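Local coordinates for Es1 family protein (PDB 3L3B) that is of unknown precise activity but probably acts in isoprenoid biosynthesis through an amidotransferase-like domain of the DJ-1/PfpI family, at residues S26-A31 with L49-H54; V45-E50 with M110-G115; E101-E106 with K141-E146; S160-V165 with N183-K188. All blocks are in the same frame, centred on the assembly; numbering follows the deposited sequence.

Overall arrangement
From the N terminus, strand 24-29 leads into helix 41-53, and interaction 1 closes this first strand-helix loop by packing 49-54 on 26-31. Interaction 2 starts on the same helix, sharing Leu-49 and Glu-50, and spans to strand 110-113, the neighbour of strand 24-29 in the central sheet. Interaction 3 crosses it: 101-106 comes before 110-115 in the chain, while its partner 141-146 lies beyond. It ties the loop ahead of strand 110-113 to helix 138-149. Interaction 4 follows in series and joins helix 160-168 to helix 185-189. Ser-160 links it back to interaction 2 through Pro-114 O.

Interaction 1 (S26-A31 with L49-H54); sequences SAVILA and LELDRH
Ser-26 and Val-28 meet the methyls of Leu-51, and the flat groups all belong to 49-54 itself. The guanidinium of Arg-53 has the carboxylate of Glu-50 at its edge, in plane. NE and NH2 both reach one oxygen, a side-on grip; Arg-53 NE to Glu-50 OE2 is the shorter bond at 2.9 Å, with a nearly straight N-H angle of 162°. The His-54 ring donates from ND1 to Glu-50 O at 3.1 Å, with the oxygen tilted out of the ring plane. His-54 N reaches that same carbonyl from its other face.

Across the contact, both methyls of Leu-51 touch Ser-26 CB from the helix side, alongside OG. Leu-51 CD1 lies 3.9 Å from Ser-26 CB and 3.9 Å from Val-28 CG2. The Val-28 and Leu-51 side chains slide past each other in opposite directions. Ser-26 OG stands anti to its own nitrogen (chi1 -175°), where it donates to Ala-27 O.

The contact joins strand 24-29 to helix 41-53 in a beta-alpha-beta unit completed by strand 56-62. Met-110 and Val-56 also touch Leu-51. The buried hydroxyl is satisfied within its own strand, so the helix is held against the sheet here by apolar packing.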
# COMPACT_ATOMS: atom_id res chain seq x y z
N SER B 26 -4.69 -12.67 12.89
CA SER B 26 -5.38 -12.79 11.60
C SER B 26 -4.45 -13.23 10.50
O SER B 26 -3.32 -12.74 10.42
CB SER B 26 -5.97 -11.46 11.19
OG SER B 26 -6.71 -11.62 10.01
N ALA B 27 -4.90 -14.14 9.65
CA ALA B 27 -4.20 -14.44 8.41
C ALA B 27 -4.68 -13.43 7.35
O ALA B 27 -5.82 -12.95 7.41
CB ALA B 27 -4.48 -15.87 7.95
N VAL B 28 -3.79 -13.07 6.42
CA VAL B 28 -4.14 -12.19 5.29
C VAL B 28 -3.63 -12.88 4.06
O VAL B 28 -2.44 -13.23 4.02
CB VAL B 28 -3.51 -10.78 5.42
CG1 VAL B 28 -3.81 -9.88 4.16
CG2 VAL B 28 -3.97 -10.12 6.73
N ILE B 29 -4.50 -13.10 3.07
CA ILE B 29 -4.10 -13.78 1.86
C ILE B 29 -3.95 -12.74 0.74
O ILE B 29 -4.84 -11.95 0.47
CB ILE B 29 -5.07 -14.89 1.44
CG1 ILE B 29 -5.03 -16.01 2.49
CG2 ILE B 29 -4.67 -15.42 0.08
CD1 ILE B 29 -6.13 -17.09 2.38
N LEU B 30 -2.80 -12.81 0.09
CA LEU B 30 -2.45 -11.91 -0.96
C LEU B 30 -2.24 -12.65 -2.29
O LEU B 30 -1.94 -13.87 -2.35
CB LEU B 30 -1.15 -11.21 -0.54
CG LEU B 30 -1.14 -10.39 0.74
CD1 LEU B 30 0.25 -9.79 0.97
CD2 LEU B 30 -2.16 -9.25 0.60
N ALA B 31 -2.43 -11.89 -3.38
CA ALA B 31 -2.40 -12.46 -4.71
C ALA B 31 -1.39 -11.79 -5.62
O ALA B 31 -1.46 -12.03 -6.80
CB ALA B 31 -3.79 -12.38 -5.37
N LEU B 49 -3.47 -1.93 8.50
CA LEU B 49 -3.56 -0.77 9.41
C LEU B 49 -4.65 -0.98 10.46
O LEU B 49 -4.40 -0.89 11.65
CB LEU B 49 -3.79 0.52 8.63
CG LEU B 49 -4.06 1.83 9.35
CD1 LEU B 49 -2.85 2.25 10.11
CD2 LEU B 49 -4.49 2.91 8.39
N GLU B 50 -5.86 -1.31 10.00
CA GLU B 50 -6.98 -1.56 10.91
C GLU B 50 -6.87 -2.81 11.78
O GLU B 50 -7.31 -2.80 12.92
CB GLU B 50 -8.30 -1.55 10.12
CG GLU B 50 -8.56 -0.17 9.52
CD GLU B 50 -8.70 0.87 10.62
OE1 GLU B 50 -7.79 1.72 10.77
OE2 GLU B 50 -9.68 0.81 11.38
N LEU B 51 -6.29 -3.89 11.27
CA LEU B 51 -5.96 -5.01 12.16
C LEU B 51 -5.04 -4.51 13.26
O LEU B 51 -5.30 -4.75 14.43
CB LEU B 51 -5.31 -6.18 11.41
CG LEU B 51 -6.26 -6.97 10.50
CD1 LEU B 51 -5.48 -7.91 9.58
CD2 LEU B 51 -7.32 -7.77 11.34
N ASP B 52 -3.99 -3.78 12.89
CA ASP B 52 -3.02 -3.30 13.87
C ASP B 52 -3.65 -2.28 14.86
O ASP B 52 -3.41 -2.33 16.07
CB ASP B 52 -1.75 -2.75 13.19
CG ASP B 52 -0.62 -2.58 14.19
OD1 ASP B 52 -0.18 -3.58 14.77
OD2 ASP B 52 -0.22 -1.46 14.47
N ARG B 53 -4.57 -1.45 14.37
CA ARG B 53 -5.25 -0.50 15.23
C ARG B 53 -6.02 -1.20 16.34
O ARG B 53 -6.21 -0.65 17.40
CB ARG B 53 -6.18 0.40 14.41
CG ARG B 53 -6.82 1.56 15.20
CD ARG B 53 -7.68 2.52 14.33
NE ARG B 53 -8.96 1.89 13.94
CZ ARG B 53 -9.97 1.62 14.76
NH1 ARG B 53 -9.92 1.95 16.06
NH2 ARG B 53 -11.07 1.02 14.30
N HIS B 54 -6.46 -2.44 16.05
CA HIS B 54 -7.22 -3.29 16.96
C HIS B 54 -6.34 -4.26 17.73
O HIS B 54 -6.87 -5.20 18.36
CB HIS B 54 -8.21 -4.11 16.14
CG HIS B 54 -9.49 -3.41 15.89
ND1 HIS B 54 -9.86 -2.96 14.64
CD2 HIS B 54 -10.48 -3.05 16.73
CE1 HIS B 54 -11.04 -2.37 14.72
NE2 HIS B 54 -11.44 -2.41 15.98

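Interaction 2 (V45-E50 with M110-G115); sequences VLVMLE and MLVIPG
Val-47 meets Val-112 tip to tip. Val-47 CG1 is 3.6 Å from Val-112 CG1, and Val-47 CG2 is 3.9 Å from that same methyl. One methyl of the strand residue therefore lies against both branches of the helix residue. Val-112 CG1 is turned anti to the backbone N (chi1 -171°), which presents it to the helix. A looser touch runs from Val-47 CG2 to the ring atom Pro-114 CG, at 4.5 Å.

The next shell sets these groups in place. Val-112 pairs through its backbone with Ala-27 and Ile-29 of the neighbouring strand 24-29. Pro-114 packs on Val-28 of that strand and on Ala-44 of helix 41-53. Just beyond it, Gly-115 N donates to Glu-43 OE1, a polar tie from the strand's end back to the same helix. On the reverse of the sheet, Ile-113 faces Phe-140 and Val-144 of helix 138-149. Val-45 of the second subunit packs on Val-45, so helix 41-53 lies between the sheet and that subunit.

The contact joins the sheet to a helical layer of the alpha/beta sandwich. The three touching residues are buried and hydrocarbon alone, so the contact rests on exclusion of water and close fit, without polar bonds between the segments.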
# COMPACT_ATOMS: atom_id res chain seq x y z
N VAL B 45 -3.04 -2.56 2.46
CA VAL B 45 -2.43 -1.71 3.47
C VAL B 45 -3.48 -1.32 4.52
O VAL B 45 -3.18 -1.36 5.71
CB VAL B 45 -1.76 -0.45 2.87
CG1 VAL B 45 -1.40 0.60 3.96
CG2 VAL B 45 -0.53 -0.88 2.08
N LEU B 46 -4.70 -0.99 4.07
CA LEU B 46 -5.73 -0.49 4.99
C LEU B 46 -6.27 -1.62 5.91
O LEU B 46 -6.61 -1.37 7.09
CB LEU B 46 -6.84 0.25 4.23
CG LEU B 46 -6.45 1.51 3.45
CD1 LEU B 46 -7.63 1.99 2.61
CD2 LEU B 46 -5.93 2.60 4.37
N VAL B 47 -6.34 -2.83 5.36
CA VAL B 47 -6.65 -4.03 6.14
C VAL B 47 -5.58 -4.22 7.25
O VAL B 47 -5.91 -4.44 8.40
CB VAL B 47 -6.75 -5.26 5.26
CG1 VAL B 47 -6.54 -6.57 6.08
CG2 VAL B 47 -8.09 -5.28 4.53
N MET B 48 -4.30 -4.13 6.90
CA MET B 48 -3.23 -4.30 7.88
C MET B 48 -3.19 -3.17 8.92
O MET B 48 -2.94 -3.43 10.09
CB MET B 48 -1.86 -4.37 7.20
CG MET B 48 -1.70 -5.54 6.28
SD MET B 48 -0.01 -5.67 5.64
CE MET B 48 0.01 -4.31 4.51
N LEU B 49 -3.47 -1.93 8.50
CA LEU B 49 -3.56 -0.77 9.41
C LEU B 49 -4.65 -0.98 10.46
O LEU B 49 -4.40 -0.89 11.65
CB LEU B 49 -3.79 0.52 8.63
CG LEU B 49 -4.06 1.83 9.35
CD1 LEU B 49 -2.85 2.25 10.11
CD2 LEU B 49 -4.49 2.91 8.39
N GLU B 50 -5.86 -1.31 10.00
CA GLU B 50 -6.98 -1.56 10.91
C GLU B 50 -6.87 -2.81 11.78
O GLU B 50 -7.31 -2.80 12.92
CB GLU B 50 -8.30 -1.55 10.12
CG GLU B 50 -8.56 -0.17 9.52
CD GLU B 50 -8.70 0.87 10.62
OE1 GLU B 50 -7.79 1.72 10.77
OE2 GLU B 50 -9.68 0.81 11.38
N MET B 110 -9.06 -15.50 12.64
CA MET B 110 -9.78 -14.94 11.51
C MET B 110 -8.86 -14.88 10.27
O MET B 110 -7.65 -15.04 10.39
CB MET B 110 -10.30 -13.53 11.85
CG MET B 110 -9.19 -12.47 12.24
SD MET B 110 -9.83 -10.77 12.60
CE MET B 110 -9.81 -10.06 10.97
N LEU B 111 -9.47 -14.57 9.13
CA LEU B 111 -8.84 -14.48 7.83
C LEU B 111 -9.39 -13.25 7.16
O LEU B 111 -10.58 -13.00 7.23
CB LEU B 111 -9.21 -15.71 7.00
CG LEU B 111 -8.77 -15.72 5.54
CD1 LEU B 111 -7.22 -15.72 5.50
CD2 LEU B 111 -9.35 -16.86 4.79
N VAL B 112 -8.50 -12.44 6.55
CA VAL B 112 -8.93 -11.35 5.69
C VAL B 112 -8.30 -11.52 4.30
O VAL B 112 -7.12 -11.90 4.17
CB VAL B 112 -8.65 -9.96 6.30
CG1 VAL B 112 -9.31 -8.86 5.46
CG2 VAL B 112 -9.16 -9.91 7.73
N ILE B 113 -9.12 -11.32 3.27
CA ILE B 113 -8.72 -11.38 1.89
C ILE B 113 -8.97 -10.02 1.22
O ILE B 113 -10.08 -9.73 0.78
CB ILE B 113 -9.51 -12.45 1.13
CG1 ILE B 113 -9.55 -13.75 1.94
CG2 ILE B 113 -8.85 -12.67 -0.21
CD1 ILE B 113 -10.58 -14.79 1.46
N PRO B 114 -7.92 -9.20 1.09
CA PRO B 114 -8.08 -7.97 0.30
C PRO B 114 -8.51 -8.29 -1.13
O PRO B 114 -8.37 -9.43 -1.59
CB PRO B 114 -6.68 -7.37 0.31
CG PRO B 114 -6.02 -7.91 1.54
CD PRO B 114 -6.62 -9.26 1.77
N GLY B 115 -9.00 -7.31 -1.88
CA GLY B 115 -9.39 -7.59 -3.24
C GLY B 115 -8.23 -7.36 -4.20
O GLY B 115 -7.04 -7.42 -3.81

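Interaction 3 (E101-E106 with K141-E146); sequences EQIRVE and KNAVRE
Val-105 and Glu-146 bury the most surface here, with Ala-143 next. The side chains of Val-105 and Glu-146 cross obliquely. Val-105 CG2 rests 3.8 Å from Glu-146 CB, so it is the first methylene of the glutamate that makes the contact. Val-105 CG1 lies beside the helix backbone, 4.1 Å from Glu-146 O. Both branches of the valine are thus used: one against the side chain, one against the main chain. Beyond CG the glutamate runs extended.

Ala-143 sits one turn earlier. Its small side chain receives Ile-103, with Ile-103 CG2 4.5 Å from Ala-143 CB. Val-105 CG2 is equally far, 4.5 Å, from Ala-143 O. These are loose touches.

The segment 101-106 is the loop between strands 97-99 and 110-113, with a short 3-10 turn at either end. Helix 138-149 packs on one face of the sheet beside it. Phe-147 of that helix touches both Ile-103 and Val-105, and Ile-103 also reaches Ala-27 of strand 24-29. Val-105 O accepts a bond from Lys-152 NZ. On the other side of the helix, Val-144 faces Leu-111 of the sheet.

Glu-146 is exposed, whereas Val-105 and Ala-143 are buried. The contact is therefore an apolar seam at the edge of the core, in which the glutamate lends its aliphatic stem and carries its charged end at the surface.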
# COMPACT_ATOMS: atom_id res chain seq x y z
N GLU B 101 0.72 -22.84 1.51
CA GLU B 101 0.66 -24.28 1.81
C GLU B 101 1.12 -24.51 3.27
O GLU B 101 0.87 -25.58 3.82
CB GLU B 101 1.51 -25.08 0.81
N GLN B 102 1.81 -23.52 3.86
CA GLN B 102 2.33 -23.57 5.26
C GLN B 102 1.35 -23.08 6.35
O GLN B 102 1.66 -23.15 7.54
CB GLN B 102 3.65 -22.76 5.37
N ILE B 103 0.18 -22.59 5.97
CA ILE B 103 -0.76 -22.01 6.94
C ILE B 103 -1.26 -23.05 7.93
O ILE B 103 -1.65 -24.13 7.54
CB ILE B 103 -1.97 -21.34 6.23
CG1 ILE B 103 -2.82 -20.55 7.22
CG2 ILE B 103 -2.83 -22.34 5.49
CD1 ILE B 103 -3.52 -19.34 6.54
N ARG B 104 -1.22 -22.68 9.20
CA ARG B 104 -1.74 -23.50 10.30
C ARG B 104 -2.93 -22.71 10.87
O ARG B 104 -2.75 -21.73 11.61
CB ARG B 104 -0.62 -23.77 11.34
N VAL B 105 -4.14 -23.14 10.52
CA VAL B 105 -5.33 -22.32 10.74
C VAL B 105 -5.64 -22.17 12.24
O VAL B 105 -6.13 -21.11 12.68
CB VAL B 105 -6.53 -22.89 9.94
CG1 VAL B 105 -7.88 -22.22 10.33
CG2 VAL B 105 -6.24 -22.75 8.44
N GLU B 106 -5.29 -23.21 13.01
CA GLU B 106 -5.41 -23.17 14.48
C GLU B 106 -4.62 -22.02 15.13
O GLU B 106 -4.95 -21.58 16.22
CB GLU B 106 -4.97 -24.52 15.09
N LYS B 141 -8.81 -22.46 -1.90
CA LYS B 141 -10.11 -23.02 -1.50
C LYS B 141 -9.97 -23.74 -0.18
O LYS B 141 -10.80 -23.55 0.71
CB LYS B 141 -10.65 -23.99 -2.56
CG LYS B 141 -12.01 -24.58 -2.27
CD LYS B 141 -12.55 -25.36 -3.46
CE LYS B 141 -14.02 -25.72 -3.21
NZ LYS B 141 -14.64 -26.57 -4.24
N ASN B 142 -8.94 -24.58 -0.05
CA ASN B 142 -8.77 -25.41 1.16
C ASN B 142 -8.51 -24.57 2.38
O ASN B 142 -9.03 -24.84 3.45
CB ASN B 142 -7.63 -26.42 1.01
CG ASN B 142 -8.01 -27.62 0.18
OD1 ASN B 142 -9.17 -27.77 -0.21
ND2 ASN B 142 -7.02 -28.47 -0.12
N ALA B 143 -7.70 -23.54 2.21
CA ALA B 143 -7.40 -22.60 3.28
C ALA B 143 -8.65 -21.88 3.77
O ALA B 143 -8.90 -21.85 4.96
CB ALA B 143 -6.36 -21.58 2.83
N VAL B 144 -9.42 -21.31 2.85
CA VAL B 144 -10.63 -20.60 3.22
C VAL B 144 -11.67 -21.58 3.80
O VAL B 144 -12.28 -21.25 4.78
CB VAL B 144 -11.25 -19.80 2.06
CG1 VAL B 144 -12.48 -19.10 2.52
CG2 VAL B 144 -10.24 -18.73 1.45
N ARG B 145 -11.85 -22.77 3.21
CA ARG B 145 -12.73 -23.79 3.80
C ARG B 145 -12.28 -24.19 5.21
O ARG B 145 -13.12 -24.49 6.06
CB ARG B 145 -12.81 -25.05 2.90
CG ARG B 145 -13.48 -24.81 1.54
CD ARG B 145 -14.96 -24.98 1.68
NE ARG B 145 -15.71 -25.04 0.42
CZ ARG B 145 -16.26 -26.13 -0.09
NH1 ARG B 145 -16.98 -26.02 -1.22
NH2 ARG B 145 -16.13 -27.32 0.50
N GLU B 146 -10.96 -24.23 5.48
CA GLU B 146 -10.51 -24.59 6.82
C GLU B 146 -10.92 -23.53 7.84
O GLU B 146 -11.36 -23.86 8.93
CB GLU B 146 -9.00 -24.85 6.90
CG GLU B 146 -8.60 -26.23 6.46
CD GLU B 146 -7.15 -26.53 6.76
OE1 GLU B 146 -6.86 -26.93 7.90
OE2 GLU B 146 -6.30 -26.34 5.87

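Interaction 4 (S160-V165 with N183-K188); sequences SPAVVV and NGLIDK
Ala-162 and Ile-186 supply the tightest of the apolar contacts. Ile-186 CD1 lies 3.6 Å from Ala-162 CA and 3.8 Å from Ala-162 CB, so the isoleucine tip sits over the small side chain and the backbone behind it. Its torsions explain this: CG1 is anti to the carbonyl carbon and the chain then folds back at chi2 (-54°), bringing CD1 to helix 160-168. Leu-185 CD2 joins from the preceding residue, 4.1 Å from Ala-162 CB. One turn on, Val-165 CG2 meets Ile-186 CG2 at 4.2 Å. Val-165 CG1 approaches Ile-186 O at 4.0 Å, a plain van der Waals contact.

The alanine lets the two helices come close, with 6.0 Å between the CA atoms of Ala-162 and Ile-186. Helix 160-168 follows strand 154-157 in the central sheet. This strand-turn-helix is consistent with the nucleophile elbow of DJ-1/PfpI relatives. Val-176, on the short strand 175-176, packs on Pro-161, Val-165 and Ile-186.

Polar bonds lie at the helix starts, each with a partner elsewhere in the chain. Gly-184 holds the N-cap position of helix 185-189. Both carboxylate oxygens of Asp-181 accept from that helix's first amides, Leu-185 N and Ile-186 N. At the start of the other helix, the buried Ser-160 OG is hydrogen-bonded to Pro-114 O.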
# COMPACT_ATOMS: atom_id res chain seq x y z
N SER B 160 -13.24 -10.00 -3.84
CA SER B 160 -13.00 -11.21 -3.04
C SER B 160 -14.29 -11.85 -2.48
O SER B 160 -14.34 -13.08 -2.39
CB SER B 160 -12.01 -10.93 -1.89
OG SER B 160 -10.71 -10.65 -2.49
N PRO B 161 -15.33 -11.05 -2.17
CA PRO B 161 -16.55 -11.68 -1.67
C PRO B 161 -17.17 -12.66 -2.65
O PRO B 161 -17.72 -13.67 -2.22
CB PRO B 161 -17.47 -10.49 -1.38
CG PRO B 161 -16.57 -9.38 -1.02
CD PRO B 161 -15.32 -9.59 -1.91
N ALA B 162 -17.06 -12.35 -3.96
CA ALA B 162 -17.58 -13.20 -5.03
C ALA B 162 -16.84 -14.52 -5.06
O ALA B 162 -17.46 -15.60 -5.19
CB ALA B 162 -17.47 -12.46 -6.45
N VAL B 163 -15.53 -14.46 -4.91
CA VAL B 163 -14.73 -15.66 -4.88
C VAL B 163 -15.03 -16.53 -3.65
O VAL B 163 -15.07 -17.77 -3.77
CB VAL B 163 -13.25 -15.38 -4.92
CG1 VAL B 163 -12.45 -16.74 -5.01
CG2 VAL B 163 -12.92 -14.45 -6.12
N VAL B 164 -15.27 -15.88 -2.50
CA VAL B 164 -15.63 -16.58 -1.28
C VAL B 164 -16.98 -17.26 -1.44
O VAL B 164 -17.12 -18.41 -1.05
CB VAL B 164 -15.63 -15.65 -0.03
CG1 VAL B 164 -16.22 -16.41 1.22
CG2 VAL B 164 -14.23 -15.10 0.24
N VAL B 165 -17.96 -16.56 -2.01
CA VAL B 165 -19.28 -17.14 -2.25
C VAL B 165 -19.12 -18.42 -3.07
O VAL B 165 -19.63 -19.47 -2.68
CB VAL B 165 -20.27 -16.12 -2.88
CG1 VAL B 165 -21.49 -16.76 -3.44
CG2 VAL B 165 -20.62 -15.02 -1.82
N ASN B 183 -25.59 -7.22 -12.46
CA ASN B 183 -25.48 -8.43 -13.30
C ASN B 183 -25.90 -9.74 -12.60
O ASN B 183 -26.04 -10.77 -13.27
CB ASN B 183 -24.04 -8.56 -13.81
CG ASN B 183 -23.60 -7.34 -14.63
OD1 ASN B 183 -22.66 -6.65 -14.27
ND2 ASN B 183 -24.30 -7.06 -15.72
N GLY B 184 -26.12 -9.70 -11.28
CA GLY B 184 -26.56 -10.90 -10.53
C GLY B 184 -25.44 -11.92 -10.35
O GLY B 184 -25.70 -13.12 -10.31
N LEU B 185 -24.21 -11.42 -10.22
CA LEU B 185 -23.04 -12.28 -10.04
C LEU B 185 -23.12 -13.15 -8.77
O LEU B 185 -22.87 -14.35 -8.83
CB LEU B 185 -21.76 -11.46 -10.02
CG LEU B 185 -20.43 -12.19 -9.87
CD1 LEU B 185 -20.29 -13.29 -10.92
CD2 LEU B 185 -19.25 -11.20 -9.90
N ILE B 186 -23.46 -12.54 -7.64
CA ILE B 186 -23.41 -13.25 -6.36
C ILE B 186 -24.51 -14.33 -6.40
O ILE B 186 -24.26 -15.48 -6.05
CB ILE B 186 -23.57 -12.29 -5.13
CG1 ILE B 186 -22.39 -11.30 -5.02
CG2 ILE B 186 -23.79 -13.06 -3.82
CD1 ILE B 186 -20.97 -11.90 -4.98
N ASP B 187 -25.69 -13.98 -6.88
CA ASP B 187 -26.79 -14.94 -7.02
C ASP B 187 -26.32 -16.14 -7.88
O ASP B 187 -26.48 -17.29 -7.48
CB ASP B 187 -28.06 -14.27 -7.57
CG ASP B 187 -29.16 -15.26 -7.88
OD1 ASP B 187 -29.26 -15.67 -9.06
OD2 ASP B 187 -29.92 -15.65 -6.95
N LYS B 188 -25.74 -15.85 -9.04
CA LYS B 188 -25.21 -16.89 -9.93
C LYS B 188 -24.11 -17.74 -9.28
O LYS B 188 -23.96 -18.92 -9.58
CB LYS B 188 -24.66 -16.27 -11.22